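Local atomic coordinates of prophage MuSo2, 43 kDa tail protein (Shewanella oneidensis, PDB entry 3CDD), a protein that probably forms part of the baseplate of a Mu-like contractile phage tail, as the GpP-type hub protein of the prophage MuSo2. Residues T181-T186 against E317-S322. Numbering follows the deposited sequence. Where two conformers were deposited one is given.
Sequences TRASKT and EMLIAS
Leu319 meets Ala183 and Ser184 through the two methyls of its isobutyl group, one packing on the Ala183 methyl and the other resting in van der Waals contact on the Ser184 backbone. CD2 lies 4.3 Å from Ala183 CB, while CD1 is 4.1 Å from Ser184 N and equally far from Ser184 O. The CB of Leu319 points toward the loop, and with CG anti to the backbone N (chi1 -172°) the two methyls are carried to Ala183 and Ser184. The backbones remain well separated, with 7.7 Å between Ala183 CA and Leu319 CA, and just 98 Å² is buried on both sides together.

No hydrogen bond spans the two segments. Within the loop, Ser184 OG accepts from Thr186 N at 2.9 Å with an N-H...O angle of 152°, which closes an ST turn, and a weak bond links Thr186 OG1 to the same oxygen. Asn302 bridges loop and strand 317-328: its OD1 takes the Ser184 N-H and its ND2 donates to Arg182 O, on either side of Ala183, while its backbone is bonded to Ile320.

Just beyond the loop segment, Lys187 forms a direct salt bridge from loop to strand with Glu317 OE2, and Leu304 of the neighbouring strand 304-309 is touched by Leu319 and joined to Thr186 by a backbone hydrogen bond.

The loop leading from strand 178-181 toward strand 192-193 therefore rests on the fourth-domain strand through a small van der Waals contact centred on one leucine, whereas the polar ties that hold it there include hydrogen bonds to Asn302 and Leu304 and the Lys187 salt bridge to Glu317.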
loop_
_atom_site.group_PDB
_atom_site.type_symbol
_atom_site.label_atom_id
_atom_site.label_comp_id
_atom_site.label_asym_id
_atom_site.label_seq_id
_atom_site.Cartn_x
_atom_site.Cartn_y
_atom_site.Cartn_z
ATOM N N THR A 181 -4.689 25.993 19.456
ATOM C CA THR A 181 -5.675 26.918 18.925
ATOM C C THR A 181 -7.032 26.264 18.638
ATOM O O THR A 181 -7.296 25.127 19.040
ATOM C CB THR A 181 -5.086 27.645 17.688
ATOM O OG1 THR A 181 -5.949 28.719 17.305
ATOM C CG2 THR A 181 -4.854 26.676 16.505
ATOM N N ARG A 182 -7.907 27.014 17.983
ATOM C CA ARG A 182 -9.174 26.501 17.464
ATOM C C ARG A 182 -9.292 27.048 16.064
ATOM O O ARG A 182 -8.556 27.963 15.712
ATOM C CB ARG A 182 -10.368 27.006 18.301
ATOM C CG ARG A 182 -10.627 26.242 19.596
ATOM C CD ARG A 182 -11.888 26.805 20.274
ATOM N NE ARG A 182 -12.440 25.936 21.320
ATOM C CZ ARG A 182 -12.071 25.951 22.598
ATOM N NH1 ARG A 182 -11.134 26.794 23.017
ATOM N NH2 ARG A 182 -12.643 25.119 23.459
ATOM N N ALA A 183 -10.222 26.518 15.271
ATOM C CA ALA A 183 -10.513 27.081 13.950
ATOM C C ALA A 183 -10.670 28.594 14.053
ATOM O O ALA A 183 -11.480 29.084 14.837
ATOM C CB ALA A 183 -11.769 26.468 13.378
ATOM N N SER A 184 -9.900 29.324 13.254
ATOM C CA SER A 184 -9.766 30.775 13.397
ATOM C C SER A 184 -10.950 31.571 12.834
ATOM O O SER A 184 -11.686 31.088 11.975
ATOM C CB SER A 184 -8.481 31.229 12.712
ATOM O OG SER A 184 -8.182 32.582 12.997
ATOM N N LYS A 185 -11.114 32.795 13.332
ATOM C CA LYS A 185 -12.057 33.768 12.771
ATOM C C LYS A 185 -11.288 34.760 11.902
ATOM O O LYS A 185 -11.892 35.596 11.216
ATOM C CB LYS A 185 -12.772 34.549 13.883
ATOM C CG LYS A 185 -13.515 33.697 14.903
ATOM C CD LYS A 185 -14.593 32.873 14.239
ATOM C CE LYS A 185 -15.344 32.051 15.261
ATOM N NZ LYS A 185 -15.973 30.893 14.583
ATOM N N THR A 186 -9.957 34.681 11.971
ATOM C CA THR A 186 -9.056 35.554 11.213
ATOM C C THR A 186 -9.158 35.293 9.709
ATOM O O THR A 186 -9.137 34.144 9.246
ATOM C CB THR A 186 -7.591 35.401 11.687
ATOM O OG1 THR A 186 -7.539 35.598 13.104
ATOM C CG2 THR A 186 -6.678 36.434 11.017
ATOM N N GLU A 317 -17.527 30.890 2.891
ATOM C CA GLU A 317 -16.223 31.257 3.427
ATOM C C GLU A 317 -15.629 29.963 3.925
ATOM O O GLU A 317 -16.298 29.220 4.650
ATOM C CB GLU A 317 -16.366 32.275 4.553
ATOM C CG GLU A 317 -15.166 33.193 4.686
ATOM C CD GLU A 317 -15.373 34.294 5.703
ATOM O OE1 GLU A 317 -16.324 34.202 6.517
ATOM O OE2 GLU A 317 -14.571 35.261 5.696
HETATM N N MSE A 318 -14.390 29.682 3.521
HETATM C CA MSE A 318 -13.744 28.419 3.839
HETATM C C MSE A 318 -12.543 28.628 4.746
HETATM O O MSE A 318 -12.015 29.738 4.844
HETATM C CB MSE A 318 -13.304 27.712 2.550
HETATM C CG MSE A 318 -14.422 27.568 1.524
HETATM SE SE MSE A 318 -15.486 25.986 1.778
HETATM C CE MSE A 318 -14.609 24.919 0.443
ATOM N N LEU A 319 -12.114 27.557 5.405
ATOM C CA LEU A 319 -10.919 27.602 6.235
ATOM C C LEU A 319 -9.737 26.980 5.489
ATOM O O LEU A 319 -9.856 25.886 4.947
ATOM C CB LEU A 319 -11.154 26.866 7.561
ATOM C CG LEU A 319 -9.993 27.051 8.563
ATOM C CD1 LEU A 319 -10.088 28.406 9.270
ATOM C CD2 LEU A 319 -9.893 25.894 9.555
ATOM N N ILE A 320 -8.601 27.669 5.465
ATOM C CA ILE A 320 -7.397 27.059 4.892
ATOM C C ILE A 320 -6.836 26.021 5.855
ATOM O O ILE A 320 -6.334 26.364 6.926
ATOM C CB ILE A 320 -6.294 28.086 4.523
ATOM C CG1 ILE A 320 -6.834 29.118 3.522
ATOM C CG2 ILE A 320 -5.044 27.340 3.998
ATOM C CD1 ILE A 320 -5.809 30.151 3.077
ATOM N N ALA A 321 -6.892 24.760 5.445
ATOM C CA ALA A 321 -6.408 23.642 6.249
ATOM C C ALA A 321 -4.958 23.254 5.924
ATOM O O ALA A 321 -4.218 22.776 6.790
ATOM C CB ALA A 321 -7.325 22.430 6.084
ATOM N N SER A 322 -4.542 23.454 4.682
ATOM C CA SER A 322 -3.207 23.065 4.307
ATOM C C SER A 322 -2.723 23.903 3.154
ATOM O O SER A 322 -3.526 24.356 2.357
ATOM C CB SER A 322 -3.246 21.607 3.864
ATOM O OG SER A 322 -1.940 21.117 3.771
#